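Local coordinates for histidine-containing phosphotransfer protein (Zea mays, PDB 1WN0) that probably relays phosphoryl groups between cytokinin sensor histidine kinases and response regulators in the multistep His-to-Asp phosphorelay, carrying the group on a histidine, at residues A77-L82 with F96-F101; R56-L61 with M115-V120; N11-S16 with F131-Q136; V70-V75 with Q103-K108. One frame throughout, in Å; residues are numbered along the deposited sequence.

In the fold
Interactions 1, 2 and 4 cluster in one half of the helical bundle. Interactions 1 and 2 lie with centres about 9 Å apart and touch where Phe-101 meets Ala-116 and Leu-117. Interaction 4 continues this packing toward the start of helix 72-88, its centre about 11 Å from that of interaction 1, with Phe-101 and Val-75 in contact. His-80, the predicted phosphorylation site, lies within 77-82 and points its CB away from 96-101. Interaction 3 is remote: its centre lies about 25 Å from that of interaction 1 and about 35 Å from that of interaction 4, although helix 110-138 joins it to interaction 2.

Interaction 1: A77-L82 with F96-F101; sequences AYVHQL and FTCMQF
Val-79 lays its CG2 methyl over the face of the Phe-101 ring, CG2 standing 3.6 Å from the ring centroid and 13° off the normal, a well-centred CH-pi contact. The other methyl, CG1, wedges between the ring and the backbone of Cys-98: placed anti to the backbone N (chi1 174°), it reaches Cys-98 O at 3.1 Å, a tight approach, and Cys-98 CB at 3.7 Å. The same carbonyl oxygen accepts the backbone N-H of Phe-101. One turn on, Leu-82 meets the Cys-98 thiol through its branch point, CG to SG 3.4 Å, with Leu-82 CD2 alongside. The two backbones come close here, Val-79 CA and Cys-98 CA lying 5.8 Å apart, and all four touching residues are buried. Phe-101 continues the apolar layer onto Cys-113 and Ala-116 of helix 110-138. His-80, next to Val-79, turns its CB away from 96-101, while its side chain touches Arg-102. Such apolar packing behind the predicted phosphohistidine, with the histidine exposed on the outer side of its helix, is typical of the Hpt four-helix bundle.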
# COMPACT_ATOMS: atom_id res chain seq x y z
N ALA A 77 13.33 -8.06 1.50
CA ALA A 77 12.20 -8.91 2.03
C ALA A 77 11.00 -8.03 2.59
O ALA A 77 9.78 -8.38 2.34
CB ALA A 77 12.76 -9.99 3.09
N TYR A 78 11.28 -6.88 3.30
CA TYR A 78 10.16 -6.01 3.80
C TYR A 78 9.40 -5.42 2.66
O TYR A 78 8.17 -5.47 2.60
CB TYR A 78 10.57 -4.95 4.85
CG TYR A 78 10.70 -5.44 6.26
CD1 TYR A 78 9.61 -5.93 6.92
CD2 TYR A 78 11.90 -5.37 6.94
CE1 TYR A 78 9.72 -6.42 8.24
CE2 TYR A 78 12.04 -5.88 8.20
CZ TYR A 78 10.96 -6.42 8.84
OH TYR A 78 11.03 -6.94 10.06
N VAL A 79 10.11 -4.96 1.63
CA VAL A 79 9.41 -4.45 0.45
C VAL A 79 8.60 -5.48 -0.20
O VAL A 79 7.48 -5.17 -0.69
CB VAL A 79 10.41 -3.80 -0.61
CG1 VAL A 79 9.79 -3.38 -1.93
CG2 VAL A 79 11.03 -2.56 -0.04
N HIS A 80 9.15 -6.66 -0.35
CA HIS A 80 8.38 -7.77 -0.92
C HIS A 80 7.02 -8.04 -0.20
O HIS A 80 5.98 -8.12 -0.86
CB HIS A 80 9.27 -9.11 -1.02
CG HIS A 80 8.55 -10.27 -1.64
ND1 HIS A 80 8.25 -10.32 -3.00
CD2 HIS A 80 8.03 -11.41 -1.08
CE1 HIS A 80 7.55 -11.42 -3.24
NE2 HIS A 80 7.41 -12.11 -2.10
N GLN A 81 7.02 -7.98 1.14
CA GLN A 81 5.79 -7.96 1.91
C GLN A 81 4.92 -6.78 1.62
O GLN A 81 3.69 -6.92 1.62
CB GLN A 81 6.02 -8.00 3.41
CG GLN A 81 7.01 -9.13 3.94
CD GLN A 81 7.33 -8.98 5.50
OE1 GLN A 81 6.55 -8.36 6.24
NE2 GLN A 81 8.48 -9.56 5.96
N LEU A 82 5.51 -5.58 1.45
CA LEU A 82 4.67 -4.42 1.18
C LEU A 82 4.02 -4.56 -0.18
O LEU A 82 2.83 -4.11 -0.38
CB LEU A 82 5.48 -3.12 1.29
CG LEU A 82 4.85 -1.81 0.92
CD1 LEU A 82 3.59 -1.66 1.71
CD2 LEU A 82 5.70 -0.73 1.21
N PHE A 96 3.65 -0.63 -7.61
CA PHE A 96 4.66 -0.27 -8.58
C PHE A 96 5.88 0.30 -7.97
O PHE A 96 6.99 -0.05 -8.35
CB PHE A 96 4.11 0.71 -9.60
CG PHE A 96 5.12 1.09 -10.62
CD1 PHE A 96 5.89 2.25 -10.45
CD2 PHE A 96 5.31 0.30 -11.72
CE1 PHE A 96 6.96 2.53 -11.38
CE2 PHE A 96 6.29 0.58 -12.61
CZ PHE A 96 7.13 1.75 -12.45
N THR A 97 5.73 1.20 -6.99
CA THR A 97 6.94 1.62 -6.20
C THR A 97 7.80 0.55 -5.60
O THR A 97 9.03 0.63 -5.62
CB THR A 97 6.57 2.74 -5.17
OG1 THR A 97 5.93 3.79 -5.90
CG2 THR A 97 7.80 3.48 -4.66
N CYS A 98 7.14 -0.42 -4.99
CA CYS A 98 7.77 -1.49 -4.30
C CYS A 98 8.67 -2.18 -5.26
O CYS A 98 9.81 -2.53 -4.92
CB CYS A 98 6.75 -2.43 -3.79
SG CYS A 98 5.90 -1.85 -2.36
N MET A 99 8.21 -2.30 -6.49
CA MET A 99 8.99 -2.97 -7.54
C MET A 99 10.29 -2.30 -7.97
O MET A 99 11.15 -2.95 -8.50
CB MET A 99 8.05 -3.30 -8.78
CG MET A 99 7.01 -4.59 -8.49
SD MET A 99 5.70 -4.35 -9.71
CE MET A 99 6.68 -5.29 -11.16
N GLN A 100 10.46 -1.01 -7.72
CA GLN A 100 11.71 -0.30 -8.08
C GLN A 100 12.79 -0.46 -7.08
O GLN A 100 13.90 0.06 -7.27
CB GLN A 100 11.44 1.20 -8.27
CG GLN A 100 10.06 1.39 -9.01
CD GLN A 100 9.89 0.52 -10.29
OE1 GLN A 100 10.82 0.45 -11.03
NE2 GLN A 100 8.65 -0.07 -10.59
N PHE A 101 12.49 -1.14 -5.96
CA PHE A 101 13.52 -1.37 -4.88
C PHE A 101 14.52 -2.43 -5.28
O PHE A 101 15.61 -2.57 -4.69
CB PHE A 101 12.81 -1.81 -3.57
CG PHE A 101 12.40 -0.66 -2.67
CD1 PHE A 101 11.21 -0.05 -2.84
CD2 PHE A 101 13.23 -0.20 -1.65
CE1 PHE A 101 10.79 0.96 -1.97
CE2 PHE A 101 12.85 0.77 -0.86
CZ PHE A 101 11.61 1.36 -1.01

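Interaction 2: R56-L61 with M115-V120; sequences RIISEL and MALAVV
A buried layer of leucine, isoleucine and valine in the Hpt four-helix bundle joins helix 42-64 to helix 110-138 through Leu-61, Ile-58, Leu-117 and Val-120. The short segments run nearly antiparallel, their directions 157° apart, and their axes approach to 10.9 Å. Leu-117 has the largest share of the contact. Its CG lies anti to the backbone N (chi1 -171°), which sends the forked end across to helix 42-64, and both methyls settle against Leu-61: CD1 lies 3.8 Å from Leu-61 CB, and CD2 lies 3.9 Å from that same CB. The two leucines thus meet at a slant, the fork of Leu-117 straddling Leu-61 CB, with its CD1 also near Leu-61 CD1. Leu-117 also reaches one turn back along the facing helix, where its CD1 lies 4.2 Å from Ile-58 CG2 and its CD2 stands 4.1 Å from the Ile-58 carbonyl O. Ile-58 approaches differently. Its CB does not aim directly at the partner helix, but the extended arm (chi2 173°) carries CD1 to Val-120 CG1 at 4.2 Å. Spacing of three residues on both sides matches Ile-58 and Leu-61 with Val-120 and Leu-117 in reversed order. Other helices extend this layer: Leu-61 also packs on Val-75 and Tyr-78 of helix 72-88, and Val-120 on Val-94 and Thr-97 of helix 92-99. Apolar side chains three residues apart, interleaved between antiparallel helices, are characteristic of an up-and-down four-helix bundle such as that of Hpt domains.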
# COMPACT_ATOMS: atom_id res chain seq x y z
N ARG A 56 3.21 -0.60 9.32
CA ARG A 56 4.25 -1.20 10.18
C ARG A 56 5.48 -1.46 9.23
O ARG A 56 6.65 -1.13 9.53
CB ARG A 56 3.66 -2.47 10.81
CG ARG A 56 4.68 -3.34 11.57
CD ARG A 56 4.19 -4.86 11.88
NE ARG A 56 3.27 -5.46 10.87
CZ ARG A 56 3.64 -6.25 9.85
NH1 ARG A 56 4.96 -6.59 9.63
NH2 ARG A 56 2.70 -6.69 9.01
N ILE A 57 5.23 -1.94 8.00
CA ILE A 57 6.42 -2.23 7.13
C ILE A 57 7.26 -0.98 6.75
O ILE A 57 8.45 -0.98 6.81
CB ILE A 57 5.98 -2.97 5.90
CG1 ILE A 57 5.52 -4.40 6.35
CG2 ILE A 57 7.13 -2.98 4.92
CD1 ILE A 57 4.67 -4.99 5.36
N ILE A 58 6.58 0.09 6.47
CA ILE A 58 7.19 1.43 6.21
C ILE A 58 8.01 1.98 7.36
O ILE A 58 9.20 2.39 7.13
CB ILE A 58 6.08 2.40 5.71
CG1 ILE A 58 5.67 1.97 4.29
CG2 ILE A 58 6.60 3.77 5.74
CD1 ILE A 58 4.43 2.74 3.67
N SER A 59 7.48 1.87 8.61
CA SER A 59 8.32 2.14 9.79
C SER A 59 9.47 1.27 9.97
O SER A 59 10.56 1.80 10.29
CB SER A 59 7.55 2.18 11.18
OG SER A 59 6.32 2.76 10.76
N GLU A 60 9.29 -0.04 9.83
CA GLU A 60 10.48 -0.86 9.84
C GLU A 60 11.50 -0.50 8.71
O GLU A 60 12.72 -0.44 8.94
CB GLU A 60 10.09 -2.34 9.76
CG GLU A 60 9.13 -2.73 10.89
CD GLU A 60 8.44 -4.14 10.76
OE1 GLU A 60 8.24 -4.62 9.58
OE2 GLU A 60 8.09 -4.75 11.85
N LEU A 61 11.02 -0.27 7.47
CA LEU A 61 11.97 0.11 6.41
C LEU A 61 12.78 1.39 6.76
O LEU A 61 13.93 1.48 6.39
CB LEU A 61 11.24 0.35 5.05
CG LEU A 61 10.88 -0.98 4.44
CD1 LEU A 61 9.92 -0.89 3.34
CD2 LEU A 61 12.08 -1.65 3.93
N MET A 115 14.72 7.48 -1.03
CA MET A 115 13.83 8.25 -1.88
C MET A 115 12.69 7.37 -2.19
O MET A 115 11.59 7.84 -2.17
CB MET A 115 14.56 8.67 -3.16
CG MET A 115 15.76 9.44 -2.95
SD MET A 115 16.79 10.00 -4.42
CE MET A 115 15.81 11.15 -5.01
N ALA A 116 12.89 6.10 -2.60
CA ALA A 116 11.70 5.34 -2.95
C ALA A 116 10.84 5.11 -1.75
O ALA A 116 9.61 5.15 -1.82
CB ALA A 116 12.07 4.03 -3.53
N LEU A 117 11.46 4.93 -0.56
CA LEU A 117 10.61 4.89 0.61
C LEU A 117 9.75 6.09 0.80
O LEU A 117 8.56 5.91 1.22
CB LEU A 117 11.34 4.65 1.89
CG LEU A 117 10.59 4.38 3.20
CD1 LEU A 117 9.71 3.09 2.98
CD2 LEU A 117 11.57 4.19 4.36
N ALA A 118 10.29 7.32 0.60
CA ALA A 118 9.42 8.51 0.74
C ALA A 118 8.34 8.53 -0.32
O ALA A 118 7.26 9.07 -0.09
CB ALA A 118 10.26 9.83 0.61
N VAL A 119 8.65 8.06 -1.55
CA VAL A 119 7.57 8.06 -2.53
C VAL A 119 6.48 7.13 -2.03
O VAL A 119 5.32 7.39 -2.15
CB VAL A 119 8.02 7.50 -3.90
CG1 VAL A 119 6.76 7.26 -4.86
CG2 VAL A 119 8.97 8.44 -4.58
N VAL A 120 6.89 5.96 -1.58
CA VAL A 120 5.90 4.94 -1.11
C VAL A 120 5.07 5.37 0.10
O VAL A 120 3.77 5.20 0.15
CB VAL A 120 6.52 3.54 -1.05
CG1 VAL A 120 6.95 3.18 0.32
CG2 VAL A 120 5.54 2.56 -1.58

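Interaction 3: N11-S16 with F131-Q136; sequences NALLSS and FQTMLQ
Leu-13 reaches toward Thr-133 and Met-134 with one methyl, CD2, which does all its touching. Its CG sits anti to the backbone N (chi1 176°), and this points the side chain out from helix 10-19 to the side of helix 110-138. There CD2 lies only 3.1 Å from Thr-133 OG1 and 3.5 Å from Met-134 N, with Met-134 CB further off at 4.2 Å. Next in sequence, Leu-14 turns its CB to the flank, yet its CD2 meets Met-134 SD at 3.8 Å. The leucine and methionine side chains cross at about a right angle, and Leu-14 and Met-134 both continue onto Phe-27 and Gln-31 of helix 25-34. Ser-15, on the exposed side, bonds its OG back to Asn-11 O (2.9 Å). The segments run roughly antiparallel, 156° between their directions, their axes approaching to 10.4 Å. Thr-133 OG1 makes a weak hydrogen bond to Lys-130 O, one turn back in its own helix. The contact is essentially van der Waals, tight where Leu-13 CD2 meets Thr-133 OG1: two leucines, a thioether and a hydroxyl oxygen attach the N-terminal helix to helix 110-138 by packing rather than by directional bonds.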
# COMPACT_ATOMS: atom_id res chain seq x y z
N ASN A 11 -20.02 6.73 -3.73
CA ASN A 11 -19.87 6.49 -5.19
C ASN A 11 -18.83 7.43 -5.86
O ASN A 11 -18.08 7.00 -6.75
CB ASN A 11 -21.23 6.58 -5.95
CG ASN A 11 -22.22 5.43 -5.61
OD1 ASN A 11 -23.44 5.54 -5.90
ND2 ASN A 11 -21.69 4.31 -5.01
N ALA A 12 -18.80 8.70 -5.44
CA ALA A 12 -17.96 9.70 -6.05
C ALA A 12 -16.52 9.62 -5.49
O ALA A 12 -15.58 9.88 -6.23
CB ALA A 12 -18.54 11.11 -5.79
N LEU A 13 -16.38 9.31 -4.19
CA LEU A 13 -15.09 8.96 -3.57
C LEU A 13 -14.43 7.79 -4.28
O LEU A 13 -13.28 7.84 -4.67
CB LEU A 13 -15.32 8.56 -2.11
CG LEU A 13 -14.02 8.08 -1.38
CD1 LEU A 13 -12.94 9.09 -1.59
CD2 LEU A 13 -14.20 7.76 0.14
N LEU A 14 -15.18 6.73 -4.44
CA LEU A 14 -14.74 5.55 -5.19
C LEU A 14 -14.37 5.85 -6.61
O LEU A 14 -13.31 5.44 -7.00
CB LEU A 14 -15.81 4.44 -5.21
CG LEU A 14 -15.98 3.79 -3.86
CD1 LEU A 14 -17.11 2.86 -3.99
CD2 LEU A 14 -14.77 3.02 -3.37
N SER A 15 -15.18 6.60 -7.37
CA SER A 15 -14.77 6.92 -8.75
C SER A 15 -13.50 7.74 -8.82
O SER A 15 -12.69 7.55 -9.72
CB SER A 15 -15.85 7.70 -9.52
OG SER A 15 -17.06 6.99 -9.51
N SER A 16 -13.37 8.67 -7.88
CA SER A 16 -12.16 9.47 -7.76
C SER A 16 -10.90 8.56 -7.50
O SER A 16 -9.82 8.78 -8.04
CB SER A 16 -12.36 10.48 -6.59
OG SER A 16 -11.22 10.55 -5.72
N PHE A 131 -9.16 5.42 1.97
CA PHE A 131 -9.75 4.15 2.44
C PHE A 131 -10.46 4.41 3.77
O PHE A 131 -11.45 3.70 4.08
CB PHE A 131 -8.71 3.00 2.67
CG PHE A 131 -8.35 2.20 1.44
CD1 PHE A 131 -9.23 1.99 0.39
CD2 PHE A 131 -7.09 1.59 1.38
CE1 PHE A 131 -8.85 1.22 -0.69
CE2 PHE A 131 -6.73 0.84 0.30
CZ PHE A 131 -7.59 0.67 -0.71
N GLN A 132 -9.94 5.33 4.56
CA GLN A 132 -10.46 5.52 5.90
C GLN A 132 -11.83 6.23 5.82
O GLN A 132 -12.80 5.79 6.45
CB GLN A 132 -9.56 6.32 6.79
CG GLN A 132 -8.44 5.56 7.48
CD GLN A 132 -7.36 6.55 8.02
OE1 GLN A 132 -6.36 6.10 8.64
NE2 GLN A 132 -7.56 7.90 7.79
N THR A 133 -11.92 7.29 5.05
CA THR A 133 -13.25 7.86 4.76
C THR A 133 -14.16 6.85 4.02
O THR A 133 -15.37 6.76 4.25
CB THR A 133 -13.15 9.26 4.07
OG1 THR A 133 -12.95 9.13 2.64
CG2 THR A 133 -11.91 10.07 4.57
N MET A 134 -13.60 6.08 3.12
CA MET A 134 -14.40 5.02 2.53
C MET A 134 -15.16 4.25 3.59
O MET A 134 -16.42 4.12 3.48
CB MET A 134 -13.55 4.01 1.80
CG MET A 134 -14.40 3.16 0.90
SD MET A 134 -13.45 1.91 0.05
CE MET A 134 -12.86 0.98 1.38
N LEU A 135 -14.43 3.74 4.60
CA LEU A 135 -14.99 2.84 5.56
C LEU A 135 -15.90 3.57 6.49
O LEU A 135 -16.83 3.00 6.98
CB LEU A 135 -13.92 2.11 6.39
CG LEU A 135 -13.06 1.15 5.57
CD1 LEU A 135 -11.85 0.71 6.42
CD2 LEU A 135 -13.89 -0.04 5.03
N GLN A 136 -15.62 4.82 6.73
CA GLN A 136 -16.39 5.59 7.68
C GLN A 136 -17.74 5.86 7.02
O GLN A 136 -18.79 5.55 7.62
CB GLN A 136 -15.67 6.88 8.09
CG GLN A 136 -15.08 6.87 9.54
CD GLN A 136 -13.85 7.83 9.70
OE1 GLN A 136 -13.88 8.97 9.20
NE2 GLN A 136 -12.79 7.35 10.38

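Interaction 4: V70-V75 with Q103-K108; sequences VDFDKV and QLCQDK
Phe-72 sets one face of its ring against Lys-108, whose CA lies 3.4 Å from the ring centroid and 10° off the normal, a CH-pi contact made by the backbone carbon itself. Lys-108 CB follows along the ring at 3.4 Å from Phe-72 CE2. Deeper in, the Cys-105 thiol packs beside Val-75, SG to CG1 3.8 Å. Behind this layer, the turn at Lys-108 positions the partner of the ring. Lys-108 has left the helix with positive phi (56°) and its N bonds back to Cys-105 O, part of a Schellman motif; this turn presents its CA to the ring. On the opposite face, Val-70 CG1 stands 3.7 Å above the ring plane, so the phenyl group is held between the chain leading into one helix and the turn after another. Asp-71 is the N-cap of helix 72-88, its OD1 taking a weak bond from Lys-74 N at 3.5 Å. The opposite charges of Asp-73 OD1 and Lys-108 NZ remain apart, at 5.1 Å. The contact thus joins the start of helix 72-88 to the turn that follows helix 101-106, with Val-75 resting on Leu-61 and Leu-64 of helix 42-64 and Val-70 on Arg-110 of helix 110-138.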
# COMPACT_ATOMS: atom_id res chain seq x y z
N VAL A 70 23.47 -0.92 6.35
CA VAL A 70 22.14 -1.30 5.95
C VAL A 70 22.05 -2.72 5.55
O VAL A 70 22.82 -3.16 4.72
CB VAL A 70 21.64 -0.51 4.75
CG1 VAL A 70 20.31 -1.01 4.33
CG2 VAL A 70 21.62 0.97 5.15
N ASP A 71 21.13 -3.45 6.18
CA ASP A 71 20.84 -4.84 5.73
C ASP A 71 19.90 -4.85 4.47
O ASP A 71 18.66 -4.87 4.63
CB ASP A 71 20.14 -5.45 6.90
CG ASP A 71 20.01 -7.00 6.85
OD1 ASP A 71 20.17 -7.61 5.79
OD2 ASP A 71 19.70 -7.61 7.91
N PHE A 72 20.49 -4.90 3.28
CA PHE A 72 19.72 -4.71 2.07
C PHE A 72 18.81 -5.88 1.69
O PHE A 72 17.75 -5.65 1.07
CB PHE A 72 20.58 -4.25 0.84
CG PHE A 72 21.12 -2.82 0.92
CD1 PHE A 72 20.35 -1.78 0.48
CD2 PHE A 72 22.44 -2.54 1.36
CE1 PHE A 72 20.79 -0.50 0.53
CE2 PHE A 72 22.89 -1.26 1.37
CZ PHE A 72 21.99 -0.22 1.01
N ASP A 73 19.15 -7.07 2.09
CA ASP A 73 18.35 -8.28 1.94
C ASP A 73 17.04 -8.21 2.77
O ASP A 73 15.97 -8.58 2.28
CB ASP A 73 19.11 -9.54 2.52
CG ASP A 73 20.40 -9.89 1.75
OD1 ASP A 73 20.54 -9.48 0.58
OD2 ASP A 73 21.29 -10.60 2.22
N LYS A 74 17.17 -7.76 4.01
CA LYS A 74 16.01 -7.43 4.82
C LYS A 74 15.14 -6.31 4.29
O LYS A 74 13.91 -6.46 4.37
CB LYS A 74 16.41 -7.10 6.24
CG LYS A 74 15.25 -7.14 7.21
CD LYS A 74 15.65 -6.96 8.70
CE LYS A 74 16.39 -8.23 9.27
NZ LYS A 74 16.41 -8.19 10.79
N VAL A 75 15.74 -5.21 3.77
CA VAL A 75 14.84 -4.15 3.17
C VAL A 75 14.04 -4.80 2.07
O VAL A 75 12.83 -4.62 1.90
CB VAL A 75 15.74 -3.02 2.56
CG1 VAL A 75 15.04 -2.05 1.61
CG2 VAL A 75 16.52 -2.36 3.69
N GLN A 103 16.28 -3.03 -8.08
CA GLN A 103 17.55 -2.64 -8.57
C GLN A 103 18.27 -1.88 -7.40
O GLN A 103 19.41 -1.97 -7.27
CB GLN A 103 17.42 -1.89 -9.93
CG GLN A 103 18.79 -1.41 -10.52
CD GLN A 103 19.68 -2.58 -10.88
OE1 GLN A 103 19.15 -3.70 -11.03
NE2 GLN A 103 21.05 -2.37 -10.92
N LEU A 104 17.51 -1.13 -6.58
CA LEU A 104 18.10 -0.32 -5.57
C LEU A 104 18.84 -1.13 -4.52
O LEU A 104 19.92 -0.76 -4.07
CB LEU A 104 17.05 0.53 -4.90
CG LEU A 104 16.36 1.56 -5.90
CD1 LEU A 104 15.27 2.14 -5.11
CD2 LEU A 104 17.17 2.65 -6.38
N CYS A 105 18.21 -2.22 -4.11
CA CYS A 105 18.80 -3.14 -3.19
C CYS A 105 19.92 -3.92 -3.84
O CYS A 105 20.97 -4.12 -3.21
CB CYS A 105 17.79 -4.13 -2.74
SG CYS A 105 16.69 -3.42 -1.53
N GLN A 106 19.75 -4.32 -5.11
CA GLN A 106 20.90 -4.91 -5.85
C GLN A 106 22.11 -4.04 -5.73
O GLN A 106 23.29 -4.49 -5.44
CB GLN A 106 20.54 -5.13 -7.38
CG GLN A 106 21.74 -5.56 -8.30
CD GLN A 106 22.28 -6.97 -7.87
OE1 GLN A 106 21.46 -7.83 -7.43
NE2 GLN A 106 23.63 -7.16 -7.93
N ASP A 107 21.87 -2.73 -5.96
CA ASP A 107 23.01 -1.85 -5.90
C ASP A 107 23.36 -1.43 -4.53
O ASP A 107 24.33 -0.70 -4.42
CB ASP A 107 22.76 -0.57 -6.71
CG ASP A 107 22.98 -0.77 -8.21
OD1 ASP A 107 22.60 0.17 -8.90
OD2 ASP A 107 23.60 -1.73 -8.73
N LYS A 108 22.58 -1.77 -3.48
CA LYS A 108 22.97 -1.26 -2.18
C LYS A 108 23.09 0.25 -2.14
O LYS A 108 24.01 0.79 -1.52
CB LYS A 108 24.29 -1.87 -1.72
CG LYS A 108 24.21 -3.36 -1.58
CD LYS A 108 25.69 -3.97 -1.36
CE LYS A 108 25.59 -5.54 -1.13
NZ LYS A 108 24.16 -6.10 -0.71